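Local coordinates for protein putative retaining b-glycosidase (Saccharophagus degradans, PDB 5A95) that probably hydrolyses mixed-linkage beta-1,3/1,4-glucans with retention of anomeric configuration, as a family 5 glycoside hydrolase, at residues A[134-139]-A[180-185]; A[162-167]-A[210-215]; A[174-179]-A[218-223]; A[223-228]-A[247-252]. The protein carries 1 engineered substitution. All blocks are in the same frame, centred on the assembly; numbering follows the deposited sequence.

Contact 1 (A[134-139]-A[180-185]); sequences GIYLIL and TVAVYE. With MG (magnesium ion), chain G.
With chi1 of I138 at -61°, its CG2 branch stands anti to the backbone N and CG1 lies beside it, while V183 (chi1 178°) turns CG1 anti to its own N. Because the two residues are also parallel bridge partners on one face of the sheet, their side chains run side by side and point the same way. I138 CG1 meets V183 CB at 3.9 Å, and I138 CG2 reaches past V183 to E185 OE1 at 3.6 Å. That carboxylate is fixed mainly from outside the segments, by a salt bridge to R103 and a hydrogen bond to T290. On the other face of the sheet, L139 crosses V181 at about a right angle, bringing L139 CD1 to 3.7 Å from V181 CG1, which also sits in plane at the edge of the Y184 ring. Strands 136-144 and 181-185 are adjacent and parallel in the (beta/alpha)8 barrel. L137 and L139 each use both backbone polar atoms: L137 N donates to T180 O and L137 O accepts from A182 N, then L139 N donates to V183 O and L139 O accepts from E185 N, the last at 2.8 Å. The register slips by one residue between L137 and I138, a beta bulge with A182 as the extra residue. Beside it V181 O binds the magnesium ion at 2.3 Å, in a site completed by V178 O and three waters, one of which donates to Y184 OH.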
loop_
_atom_site.group_PDB
_atom_site.type_symbol
_atom_site.label_atom_id
_atom_site.label_comp_id
_atom_site.label_asym_id
_atom_site.label_seq_id
_atom_site.Cartn_x
_atom_site.Cartn_y
_atom_site.Cartn_z
ATOM N N GLY A 134 -8.950 35.947 -15.860
ATOM C CA GLY A 134 -10.022 36.086 -14.888
ATOM C C GLY A 134 -10.913 34.861 -14.727
ATOM O O GLY A 134 -12.036 34.975 -14.198
ATOM N N ILE A 135 -10.420 33.689 -15.145
ATOM C CA ILE A 135 -11.188 32.447 -15.043
ATOM C C ILE A 135 -10.603 31.530 -13.970
ATOM O O ILE A 135 -9.520 31.769 -13.440
ATOM C CB ILE A 135 -11.284 31.737 -16.388
ATOM C CG1 ILE A 135 -9.929 31.195 -16.809
ATOM C CG2 ILE A 135 -11.927 32.703 -17.390
ATOM C CD1 ILE A 135 -9.956 30.349 -18.040
ATOM N N TYR A 136 -11.388 30.525 -13.620
ATOM C CA TYR A 136 -11.079 29.661 -12.484
ATOM C C TYR A 136 -10.754 28.226 -12.908
ATOM O O TYR A 136 -11.145 27.801 -13.987
ATOM C CB TYR A 136 -12.283 29.629 -11.545
ATOM C CG TYR A 136 -12.535 30.961 -10.878
ATOM C CD1 TYR A 136 -11.889 31.283 -9.697
ATOM C CD2 TYR A 136 -13.391 31.911 -11.449
ATOM C CE1 TYR A 136 -12.081 32.506 -9.080
ATOM C CE2 TYR A 136 -13.574 33.152 -10.850
ATOM C CZ TYR A 136 -12.936 33.441 -9.664
ATOM O OH TYR A 136 -13.161 34.645 -9.055
ATOM N N LEU A 137 -10.036 27.508 -12.049
ATOM C CA LEU A 137 -9.701 26.120 -12.300
ATOM C C LEU A 137 -10.395 25.200 -11.312
ATOM O O LEU A 137 -10.463 25.483 -10.117
ATOM C CB LEU A 137 -8.191 25.906 -12.191
ATOM C CG LEU A 137 -7.375 26.668 -13.236
ATOM C CD1 LEU A 137 -5.900 26.578 -12.875
ATOM C CD2 LEU A 137 -7.607 26.106 -14.632
ATOM N N ILE A 138 -10.831 24.059 -11.837
ATOM C CA ILE A 138 -11.186 22.884 -11.055
ATOM C C ILE A 138 -10.063 21.874 -11.267
ATOM O O ILE A 138 -9.802 21.486 -12.403
ATOM C CB ILE A 138 -12.531 22.292 -11.503
ATOM C CG1 ILE A 138 -13.673 23.307 -11.326
ATOM C CG2 ILE A 138 -12.794 20.974 -10.764
ATOM C CD1 ILE A 138 -15.006 22.805 -11.807
ATOM N N LEU A 139 -9.411 21.436 -10.189
ATOM C CA LEU A 139 -8.404 20.409 -10.297
ATOM C C LEU A 139 -9.048 19.090 -9.934
ATOM O O LEU A 139 -9.600 18.932 -8.840
ATOM C CB LEU A 139 -7.215 20.694 -9.381
ATOM C CG LEU A 139 -6.506 22.023 -9.619
ATOM C CD1 LEU A 139 -5.301 22.174 -8.697
ATOM C CD2 LEU A 139 -6.114 22.227 -11.075
ATOM N N THR A 180 -7.608 31.648 -7.899
ATOM C CA THR A 180 -7.802 31.074 -9.231
ATOM C C THR A 180 -8.148 29.588 -9.151
ATOM O O THR A 180 -8.894 29.106 -9.960
ATOM C CB THR A 180 -6.517 31.249 -10.042
ATOM O OG1 THR A 180 -6.125 32.624 -9.979
ATOM C CG2 THR A 180 -6.670 30.825 -11.457
ATOM N N VAL A 181 -7.538 28.901 -8.187
ATOM C CA VAL A 181 -7.731 27.471 -8.009
ATOM C C VAL A 181 -8.893 27.318 -7.024
ATOM O O VAL A 181 -8.736 27.549 -5.844
ATOM C CB VAL A 181 -6.453 26.792 -7.516
ATOM C CG1 VAL A 181 -6.689 25.314 -7.354
ATOM C CG2 VAL A 181 -5.289 27.014 -8.490
ATOM N N ALA A 182 -10.077 26.982 -7.539
ATOM C CA ALA A 182 -11.293 27.106 -6.769
ATOM C C ALA A 182 -11.772 25.815 -6.143
ATOM O O ALA A 182 -12.313 25.838 -5.048
ATOM C CB ALA A 182 -12.391 27.719 -7.611
ATOM N N VAL A 183 -11.662 24.700 -6.864
ATOM C CA VAL A 183 -12.326 23.452 -6.493
ATOM C C VAL A 183 -11.325 22.309 -6.592
ATOM O O VAL A 183 -10.578 22.190 -7.587
ATOM C CB VAL A 183 -13.515 23.178 -7.440
ATOM C CG1 VAL A 183 -14.195 21.865 -7.110
ATOM C CG2 VAL A 183 -14.520 24.315 -7.414
ATOM N N TYR A 184 -11.293 21.492 -5.542
ATOM C CA TYR A 184 -10.487 20.274 -5.473
ATOM C C TYR A 184 -11.443 19.094 -5.570
ATOM O O TYR A 184 -12.161 18.765 -4.633
ATOM C CB TYR A 184 -9.684 20.199 -4.172
ATOM C CG TYR A 184 -8.567 21.213 -4.041
ATOM C CD1 TYR A 184 -8.196 22.039 -5.082
ATOM C CD2 TYR A 184 -7.832 21.309 -2.887
ATOM C CE1 TYR A 184 -7.173 22.941 -4.958
ATOM C CE2 TYR A 184 -6.807 22.230 -2.747
ATOM C CZ TYR A 184 -6.493 23.070 -3.784
ATOM O OH TYR A 184 -5.490 24.009 -3.725
ATOM N N GLU A 185 -11.477 18.498 -6.769
ATOM C CA GLU A 185 -12.395 17.378 -7.064
ATOM C C GLU A 185 -11.654 16.085 -6.739
ATOM O O GLU A 185 -10.800 15.634 -7.492
ATOM C CB GLU A 185 -12.867 17.456 -8.486
ATOM C CG GLU A 185 -13.851 16.359 -8.868
ATOM C CD GLU A 185 -14.518 16.617 -10.206
ATOM O OE1 GLU A 185 -14.095 17.580 -10.880
ATOM O OE2 GLU A 185 -15.431 15.843 -10.591
HETATM MG MG MG G . -7.743 28.379 -3.977
HETATM O O HOH W 1 -6.050 26.840 -4.020
HETATM O O HOH W 2 -6.838 29.059 -1.786
HETATM O O HOH W 3 -9.717 28.674 -2.713
#

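Contact 2 (A[162-167]-A[210-215]); sequences KETRDF and ESLIDM. With NA (sodium ion), chain L.
Helices 161-174 and 202-219 are neighbours in the outer layer of the (beta/alpha)8 barrel, and here R165 of the first reaches across to S211, L212 and M215 of the second. The segment axes approach to 10.4 Å at an angle of 32°, a spacing that is spanned by side chains. R165, extended from CG to NE, presents its guanidinium end-on to S211, and both terminal nitrogens grip one hydroxyl oxygen: R165 NH1 lies 2.8 Å and R165 NH2 3.0 Å from S211 OG. The oxygen lies exactly in the guanidinium plane, and the bond from NH1 has an N-H...O angle of 152°. NH1 is also shared with M215, whose SD accepts a weak bond at 3.5 Å, again at the guanidinium edge. The extended chi2 of M215 brings SD across the arginine chain from CB to CD, and the bend at chi3 (73°) then turns M215 CE to 3.6 Å from R165 O. Nearer the helix backbone, L212 CD2 packs on R165 CG at 3.9 Å, and L212 CD1 meets T164 CG2. The T164 hydroxyl is engaged by W141. M215 O ligates a sodium ion at 2.8 Å, as does T196 O of the second subunit, so this helix pair borders the subunit interface, where R165 also packs on Q151 of that subunit. Further round helix 202-219, I213 rests on P225 and V227 of strand 224-227, while F167 of helix 161-174 stacks on W141.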
loop_
_atom_site.group_PDB
_atom_site.type_symbol
_atom_site.label_atom_id
_atom_site.label_comp_id
_atom_site.label_asym_id
_atom_site.label_seq_id
_atom_site.Cartn_x
_atom_site.Cartn_y
_atom_site.Cartn_z
ATOM N N LYS A 162 -2.388 6.175 -0.663
ATOM C CA LYS A 162 -1.197 6.941 -0.365
ATOM C C LYS A 162 -0.895 8.010 -1.402
ATOM O O LYS A 162 -0.620 9.161 -1.070
ATOM C CB LYS A 162 0.009 6.023 -0.192
ATOM C CG LYS A 162 1.326 6.760 0.067
ATOM C CD LYS A 162 2.518 5.798 0.125
ATOM C CE LYS A 162 3.810 6.571 0.318
ATOM N NZ LYS A 162 5.041 5.777 0.387
ATOM N N GLU A 163 -0.972 7.623 -2.663
ATOM C CA GLU A 163 -0.653 8.520 -3.766
ATOM C C GLU A 163 -1.719 9.602 -3.887
ATOM O O GLU A 163 -1.404 10.755 -4.192
ATOM C CB GLU A 163 -0.534 7.759 -5.086
ATOM C CG GLU A 163 -0.240 8.619 -6.302
ATOM C CD GLU A 163 -0.202 7.824 -7.583
ATOM O OE1 GLU A 163 -1.197 7.124 -7.841
ATOM O OE2 GLU A 163 0.794 7.901 -8.319
ATOM N N THR A 164 -2.979 9.235 -3.680
ATOM C CA THR A 164 -4.082 10.208 -3.700
ATOM C C THR A 164 -3.956 11.254 -2.614
ATOM O O THR A 164 -4.050 12.459 -2.864
ATOM C CB THR A 164 -5.435 9.457 -3.604
ATOM O OG1 THR A 164 -5.572 8.592 -4.760
ATOM C CG2 THR A 164 -6.604 10.412 -3.542
ATOM N N ARG A 165 -3.705 10.792 -1.403
ATOM C CA ARG A 165 -3.455 11.701 -0.277
ATOM C C ARG A 165 -2.275 12.622 -0.596
ATOM O O ARG A 165 -2.327 13.820 -0.319
ATOM C CB ARG A 165 -3.118 10.914 0.989
ATOM C CG ARG A 165 -4.262 10.197 1.657
ATOM C CD ARG A 165 -3.762 9.615 2.971
ATOM N NE ARG A 165 -4.715 8.739 3.600
ATOM C CZ ARG A 165 -5.788 9.133 4.260
ATOM N NH1 ARG A 165 -6.004 10.431 4.481
ATOM N NH2 ARG A 165 -6.620 8.233 4.761
ATOM N N ASP A 166 -1.195 12.056 -1.127
ATOM C CA ASP A 166 -0.010 12.851 -1.410
ATOM C C ASP A 166 -0.249 13.899 -2.486
ATOM O O ASP A 166 0.244 15.025 -2.382
ATOM C CB ASP A 166 1.183 11.959 -1.745
ATOM C CG ASP A 166 2.382 12.752 -2.181
ATOM O OD1 ASP A 166 3.036 13.351 -1.297
ATOM O OD2 ASP A 166 2.675 12.820 -3.386
ATOM N N PHE A 167 -0.994 13.528 -3.520
ATOM C CA PHE A 167 -1.418 14.491 -4.514
ATOM C C PHE A 167 -2.114 15.680 -3.865
ATOM O O PHE A 167 -1.731 16.838 -4.075
ATOM C CB PHE A 167 -2.282 13.831 -5.596
ATOM C CG PHE A 167 -2.912 14.790 -6.563
ATOM C CD1 PHE A 167 -2.189 15.309 -7.612
ATOM C CD2 PHE A 167 -4.239 15.198 -6.401
ATOM C CE1 PHE A 167 -2.767 16.207 -8.478
ATOM C CE2 PHE A 167 -4.822 16.094 -7.277
ATOM C CZ PHE A 167 -4.082 16.592 -8.318
ATOM N N GLU A 210 -14.023 12.213 3.873
ATOM C CA GLU A 210 -13.824 13.057 5.062
ATOM C C GLU A 210 -12.351 13.103 5.466
ATOM O O GLU A 210 -11.850 14.147 5.897
ATOM C CB GLU A 210 -14.725 12.604 6.206
ATOM C CG GLU A 210 -16.170 12.952 5.960
ATOM C CD GLU A 210 -17.184 12.307 6.873
ATOM O OE1 GLU A 210 -16.800 11.451 7.702
ATOM O OE2 GLU A 210 -18.389 12.647 6.727
ATOM N N SER A 211 -11.650 11.998 5.291
ATOM C CA SER A 211 -10.231 11.956 5.605
ATOM C C SER A 211 -9.418 12.843 4.679
ATOM O O SER A 211 -8.537 13.582 5.106
ATOM C CB SER A 211 -9.741 10.502 5.553
ATOM O OG SER A 211 -8.390 10.373 5.957
ATOM N N LEU A 212 -9.709 12.779 3.384
ATOM C CA LEU A 212 -9.058 13.656 2.431
ATOM C C LEU A 212 -9.377 15.140 2.742
ATOM O O LEU A 212 -8.495 15.994 2.699
ATOM C CB LEU A 212 -9.466 13.315 0.996
ATOM C CG LEU A 212 -8.993 11.942 0.474
ATOM C CD1 LEU A 212 -9.601 11.628 -0.867
ATOM C CD2 LEU A 212 -7.494 11.877 0.394
ATOM N N ILE A 213 -10.647 15.437 3.004
ATOM C CA ILE A 213 -11.068 16.797 3.330
ATOM C C ILE A 213 -10.318 17.314 4.556
ATOM O O ILE A 213 -9.882 18.466 4.581
ATOM C CB ILE A 213 -12.591 16.864 3.521
ATOM C CG1 ILE A 213 -13.289 16.662 2.160
ATOM C CG2 ILE A 213 -12.989 18.212 4.115
ATOM C CD1 ILE A 213 -14.727 16.239 2.291
ATOM N N ASP A 214 -10.165 16.472 5.571
ATOM C CA ASP A 214 -9.468 16.941 6.775
ATOM C C ASP A 214 -8.025 17.329 6.484
ATOM O O ASP A 214 -7.547 18.322 7.007
ATOM C CB ASP A 214 -9.555 15.881 7.876
ATOM C CG ASP A 214 -10.934 15.772 8.488
ATOM O OD1 ASP A 214 -11.742 16.708 8.317
ATOM O OD2 ASP A 214 -11.227 14.746 9.142
ATOM N N MET A 215 -7.318 16.538 5.677
ATOM C CA MET A 215 -5.954 16.884 5.295
ATOM C C MET A 215 -5.888 18.191 4.533
ATOM O O MET A 215 -4.997 19.000 4.734
ATOM C CB MET A 215 -5.329 15.837 4.349
ATOM C CG MET A 215 -4.936 14.522 4.922
ATOM S SD MET A 215 -4.393 13.452 3.565
ATOM C CE MET A 215 -2.800 14.214 3.194
HETATM NA NA NA L . -2.538 18.494 3.492
HETATM O O HOH W 4 -0.834 20.336 2.378
#

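Contact 3 (A[174-179]-A[218-223]); sequences RYQNVP and ASDKTV. Unlike the reference sequence in segment 174-179: Q176 (reference Lys). With MG (magnesium ion), chain G.
Over one face of the amide of Q176, a position that is lysine in the reference sequence, sits S219 O, 3.6 Å from Q176 CD. The side chains of Q176 and D220 cross obliquely, amide and carboxylate planes 47° apart, and D220 OD2 approaches Q176 CA and CG, not the amide. The D220 carboxylate joins two tight turns, the type II turn Y175 to V178 and the type I turn D220 to V223, which lie ahead of two neighbouring strands of the (beta/alpha)8 barrel. N177 N donates to D220 OD2 (3.3 Å) from above the carboxylate plane, 50° out of it. The other oxygen, OD1, is met from a single face by both T222 N (3.0 Å) and T222 OG1 (2.7 Å), the hydroxyl coming on the syn side; the bond from T222 N makes an Asx turn. A magnesium ion is set into the same junction, bound by V178 O at 2.3 Å alongside V181 O. One of its waters donates to both D220 OD2 and T222 OG1, so D220 acts from the second shell of the metal. The oxygen of the Q176 amide pairs with Q39, and a further water donates to Q176 OE1 and accepts from S219 OG, each at 2.8 Å.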
loop_
_atom_site.group_PDB
_atom_site.type_symbol
_atom_site.label_atom_id
_atom_site.label_comp_id
_atom_site.label_asym_id
_atom_site.label_seq_id
_atom_site.Cartn_x
_atom_site.Cartn_y
_atom_site.Cartn_z
ATOM N N ARG A 174 0.869 23.877 -2.275
ATOM C CA ARG A 174 1.368 24.732 -3.321
ATOM C C ARG A 174 0.443 25.886 -3.626
ATOM O O ARG A 174 0.916 26.987 -3.913
ATOM C CB ARG A 174 1.643 23.960 -4.607
ATOM C CG ARG A 174 2.479 24.722 -5.629
ATOM C CD ARG A 174 2.838 23.819 -6.786
ATOM N NE ARG A 174 3.757 24.360 -7.768
ATOM C CZ ARG A 174 5.010 23.941 -7.956
ATOM N NH1 ARG A 174 5.580 23.082 -7.116
ATOM N NH2 ARG A 174 5.708 24.385 -8.972
ATOM N N TYR A 175 -0.856 25.647 -3.598
ATOM C CA TYR A 175 -1.824 26.652 -4.025
ATOM C C TYR A 175 -2.578 27.313 -2.860
ATOM O O TYR A 175 -3.645 27.881 -3.045
ATOM C CB TYR A 175 -2.759 26.104 -5.109
ATOM C CG TYR A 175 -1.962 25.621 -6.291
ATOM C CD1 TYR A 175 -1.171 26.513 -7.030
ATOM C CD2 TYR A 175 -1.928 24.271 -6.634
ATOM C CE1 TYR A 175 -0.378 26.068 -8.065
ATOM C CE2 TYR A 175 -1.132 23.827 -7.661
ATOM C CZ TYR A 175 -0.347 24.716 -8.375
ATOM O OH TYR A 175 0.449 24.217 -9.378
ATOM N N GLN A 176 -1.967 27.312 -1.674
ATOM C CA GLN A 176 -2.588 27.981 -0.545
ATOM C C GLN A 176 -2.838 29.455 -0.900
ATOM O O GLN A 176 -1.962 30.113 -1.454
ATOM C CB GLN A 176 -1.699 27.894 0.690
ATOM C CG GLN A 176 -2.393 28.389 1.934
ATOM C CD GLN A 176 -1.540 28.322 3.188
ATOM O OE1 GLN A 176 -0.459 27.745 3.200
ATOM N NE2 GLN A 176 -2.059 28.878 4.257
ATOM N N ASN A 177 -4.040 29.928 -0.600
ATOM C CA ASN A 177 -4.361 31.365 -0.759
ATOM C C ASN A 177 -4.315 31.818 -2.239
ATOM O O ASN A 177 -3.975 32.957 -2.526
ATOM C CB ASN A 177 -3.400 32.204 0.121
ATOM C CG ASN A 177 -3.789 33.681 0.232
ATOM O OD1 ASN A 177 -4.958 34.019 0.296
ATOM N ND2 ASN A 177 -2.783 34.556 0.254
ATOM N N VAL A 178 -4.666 30.931 -3.164
ATOM C CA VAL A 178 -4.724 31.220 -4.601
ATOM C C VAL A 178 -6.199 31.180 -5.045
ATOM O O VAL A 178 -6.808 30.102 -5.138
ATOM C CB VAL A 178 -3.884 30.248 -5.441
ATOM C CG1 VAL A 178 -4.036 30.495 -6.928
ATOM C CG2 VAL A 178 -2.403 30.323 -5.070
ATOM N N PRO A 179 -6.800 32.347 -5.312
ATOM C CA PRO A 179 -8.230 32.345 -5.661
ATOM C C PRO A 179 -8.543 31.618 -6.968
ATOM O O PRO A 179 -9.617 31.058 -7.125
ATOM C CB PRO A 179 -8.560 33.841 -5.797
ATOM C CG PRO A 179 -7.247 34.493 -6.018
ATOM C CD PRO A 179 -6.264 33.719 -5.220
ATOM N N ALA A 218 -6.805 21.274 6.778
ATOM C CA ALA A 218 -5.719 21.582 7.700
ATOM C C ALA A 218 -4.682 22.488 7.044
ATOM O O ALA A 218 -3.939 23.171 7.749
ATOM C CB ALA A 218 -5.051 20.294 8.197
ATOM N N SER A 219 -4.581 22.409 5.716
ATOM C CA SER A 219 -3.595 23.146 4.925
ATOM C C SER A 219 -4.170 24.414 4.274
ATOM O O SER A 219 -3.451 25.407 4.182
ATOM C CB SER A 219 -3.037 22.171 3.891
ATOM O OG SER A 219 -2.098 22.785 3.036
ATOM N N ASP A 220 -5.440 24.396 3.847
ATOM C CA ASP A 220 -6.097 25.565 3.249
ATOM C C ASP A 220 -7.604 25.398 3.380
ATOM O O ASP A 220 -8.232 24.653 2.642
ATOM C CB ASP A 220 -5.690 25.690 1.793
ATOM C CG ASP A 220 -6.180 26.969 1.131
ATOM O OD1 ASP A 220 -6.993 27.708 1.727
ATOM O OD2 ASP A 220 -5.774 27.216 -0.016
ATOM N N LYS A 221 -8.195 26.119 4.324
ATOM C CA LYS A 221 -9.614 26.060 4.583
ATOM C C LYS A 221 -10.445 26.792 3.526
ATOM O O LYS A 221 -11.668 26.643 3.532
ATOM C CB LYS A 221 -9.901 26.619 5.985
ATOM C CG LYS A 221 -10.487 25.629 6.966
ATOM C CD LYS A 221 -11.913 25.429 6.587
ATOM C CE LYS A 221 -12.750 24.499 7.454
ATOM N NZ LYS A 221 -14.125 24.616 6.832
ATOM N N THR A 222 -9.805 27.558 2.637
ATOM C CA THR A 222 -10.565 28.343 1.653
ATOM C C THR A 222 -11.012 27.568 0.429
ATOM O O THR A 222 -11.870 28.004 -0.325
ATOM C CB THR A 222 -9.783 29.552 1.121
ATOM O OG1 THR A 222 -8.723 29.135 0.236
ATOM C CG2 THR A 222 -9.238 30.433 2.253
ATOM N N VAL A 223 -10.445 26.387 0.213
ATOM C CA VAL A 223 -10.743 25.642 -1.003
ATOM C C VAL A 223 -12.119 24.975 -0.908
ATOM O O VAL A 223 -12.647 24.756 0.207
ATOM C CB VAL A 223 -9.653 24.615 -1.327
ATOM C CG1 VAL A 223 -8.293 25.268 -1.455
ATOM C CG2 VAL A 223 -9.643 23.519 -0.298
HETATM MG MG MG G . -7.743 28.379 -3.977
HETATM O O HOH W 1 -6.050 26.840 -4.020
HETATM O O HOH W 5 -0.406 24.961 3.055
HETATM O O HOH W 2 -6.838 29.059 -1.786
HETATM O O HOH W 3 -9.717 28.674 -2.713
#

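Contact 4 (A[223-228]-A[247-252]); sequences VIPLVA and EGIAYA
L226 packs over A250 and A252 at the apolar centre, its CG anti to the backbone N and its chi2 of 68° turning CD1 across the partner strand. L226 CD1 comes 3.6 Å from A250 CB and 3.3 Å from Y251 C, so the methyl lies tightly on the backbone between the two alanines; L226 CG touches A252 CB at 3.9 Å. I224 CG2 adds to the same face by reaching A250 CB, and I224 and A250 both meet F58 of strand 57-59. The opposite face carries I249, V227 and Y251. I249 CD1 lies against the proline ring, 3.8 Å from P225 CG, the two side chains crossing at about a right angle, while I249 CG2 sits over the rim of one face of the Y251 ring. V227 runs alongside Y251, with V227 CG1 4.0 Å from Y251 CE1. Strands 224-227 and 250-252 are adjacent and parallel in the (beta/alpha)8 barrel and flank helix 230-233 in a beta-alpha-beta unit, their short axes inclined by 36°. Three backbone bonds join them. A250 N donates to P225 O at 3.0 Å, V227 N returns a bond to A250 O, and A252 N reaches V227 O at 2.8 Å from well above the carbonyl plane. Near the start of the pairing P225 has no N-H to give, and its CD instead faces G248 O at 3.5 Å. At the far end of the Y251 side chain, the hydroxyl is hydrogen-bonded to the backbone N of I244.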
loop_
_atom_site.group_PDB
_atom_site.type_symbol
_atom_site.label_atom_id
_atom_site.label_comp_id
_atom_site.label_asym_id
_atom_site.label_seq_id
_atom_site.Cartn_x
_atom_site.Cartn_y
_atom_site.Cartn_z
ATOM N N VAL A 223 -10.445 26.387 0.213
ATOM C CA VAL A 223 -10.743 25.642 -1.003
ATOM C C VAL A 223 -12.119 24.975 -0.908
ATOM O O VAL A 223 -12.647 24.756 0.207
ATOM C CB VAL A 223 -9.653 24.615 -1.327
ATOM C CG1 VAL A 223 -8.293 25.268 -1.455
ATOM C CG2 VAL A 223 -9.643 23.519 -0.298
ATOM N N ILE A 224 -12.675 24.613 -2.069
ATOM C CA ILE A 224 -13.937 23.898 -2.127
ATOM C C ILE A 224 -13.698 22.443 -2.546
ATOM O O ILE A 224 -13.424 22.151 -3.704
ATOM C CB ILE A 224 -14.907 24.559 -3.129
ATOM C CG1 ILE A 224 -15.181 26.025 -2.752
ATOM C CG2 ILE A 224 -16.196 23.758 -3.211
ATOM C CD1 ILE A 224 -15.822 26.810 -3.888
ATOM N N PRO A 225 -13.821 21.495 -1.605
ATOM C CA PRO A 225 -13.779 20.077 -1.984
ATOM C C PRO A 225 -15.050 19.724 -2.733
ATOM O O PRO A 225 -16.156 20.145 -2.352
ATOM C CB PRO A 225 -13.716 19.336 -0.617
ATOM C CG PRO A 225 -13.312 20.395 0.388
ATOM C CD PRO A 225 -13.991 21.644 -0.148
ATOM N N LEU A 226 -14.901 18.866 -3.737
ATOM C CA LEU A 226 -16.021 18.397 -4.546
ATOM C C LEU A 226 -16.053 16.868 -4.470
ATOM O O LEU A 226 -15.056 16.199 -4.796
ATOM C CB LEU A 226 -15.860 18.858 -5.992
ATOM C CG LEU A 226 -16.971 18.525 -6.964
ATOM C CD1 LEU A 226 -18.227 19.278 -6.655
ATOM C CD2 LEU A 226 -16.593 18.746 -8.409
ATOM N N VAL A 227 -17.163 16.337 -3.953
ATOM C CA VAL A 227 -17.325 14.922 -3.602
ATOM C C VAL A 227 -18.333 14.277 -4.548
ATOM O O VAL A 227 -19.344 14.870 -4.883
ATOM C CB VAL A 227 -17.845 14.819 -2.150
ATOM C CG1 VAL A 227 -18.258 13.399 -1.784
ATOM C CG2 VAL A 227 -16.766 15.315 -1.194
ATOM N N ALA A 228 -18.036 13.043 -4.960
ATOM C CA ALA A 228 -18.846 12.283 -5.897
ATOM C C ALA A 228 -19.399 10.998 -5.270
ATOM O O ALA A 228 -18.798 10.407 -4.368
ATOM C CB ALA A 228 -18.023 11.868 -7.098
ATOM N N GLU A 247 -18.340 21.340 6.502
ATOM C CA GLU A 247 -18.836 22.530 5.842
ATOM C C GLU A 247 -18.055 22.797 4.561
ATOM O O GLU A 247 -16.912 22.365 4.402
ATOM C CB GLU A 247 -18.682 23.758 6.754
ATOM C CG GLU A 247 -19.489 23.732 8.038
ATOM C CD GLU A 247 -20.948 24.068 7.829
ATOM O OE1 GLU A 247 -21.255 24.914 6.942
ATOM O OE2 GLU A 247 -21.784 23.475 8.548
ATOM N N GLY A 248 -18.673 23.548 3.662
ATOM C CA GLY A 248 -18.016 24.090 2.493
ATOM C C GLY A 248 -17.766 23.121 1.351
ATOM O O GLY A 248 -16.918 23.379 0.526
ATOM N N ILE A 249 -18.576 22.066 1.312
ATOM C CA ILE A 249 -18.494 20.944 0.362
ATOM C C ILE A 249 -19.471 21.169 -0.773
ATOM O O ILE A 249 -20.610 21.590 -0.545
ATOM C CB ILE A 249 -18.903 19.596 1.112
ATOM C CG1 ILE A 249 -18.041 19.424 2.365
ATOM C CG2 ILE A 249 -18.835 18.355 0.252
ATOM C CD1 ILE A 249 -16.569 19.534 2.080
ATOM N N ALA A 250 -19.036 20.895 -1.998
ATOM C CA ALA A 250 -19.929 20.789 -3.133
ATOM C C ALA A 250 -19.958 19.334 -3.586
ATOM O O ALA A 250 -19.049 18.545 -3.259
ATOM C CB ALA A 250 -19.450 21.682 -4.258
ATOM N N TYR A 251 -21.008 18.968 -4.320
ATOM C CA TYR A 251 -21.131 17.603 -4.824
ATOM C C TYR A 251 -21.097 17.593 -6.358
ATOM O O TYR A 251 -21.622 18.481 -7.026
ATOM C CB TYR A 251 -22.418 16.943 -4.280
ATOM C CG TYR A 251 -22.362 16.656 -2.809
ATOM C CD1 TYR A 251 -21.738 15.513 -2.348
ATOM C CD2 TYR A 251 -22.892 17.543 -1.873
ATOM C CE1 TYR A 251 -21.677 15.222 -0.998
ATOM C CE2 TYR A 251 -22.809 17.279 -0.516
ATOM C CZ TYR A 251 -22.224 16.099 -0.083
ATOM O OH TYR A 251 -22.129 15.808 1.259
ATOM N N ALA A 252 -20.443 16.555 -6.890
ATOM C CA ALA A 252 -20.296 16.338 -8.332
ATOM C C ALA A 252 -21.428 15.472 -8.844
ATOM O O ALA A 252 -21.858 14.535 -8.179
ATOM C CB ALA A 252 -18.958 15.669 -8.642
#

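How the contacts relate
From the N terminus, 134-139 opens contact 1, then 162-167 and 174-179 open contacts 2 and 3 before 180-185 closes the first loop; 210-215 and 218-223 close the others in the same order. Contacts 1, 2 and 3 therefore cross one another and none nests. Contact 4 follows in series and shares V223 with contact 3. Contacts 1 and 4 belong to one sheet, joined through strands 181-185 and 224-227, whereas contact 2 lies in the helical layer and touches contact 4 through I213. Contacts 1 and 3 meet at the same magnesium ion. Contacts 2 and 3 both use helix 202-219 and both reach the second subunit.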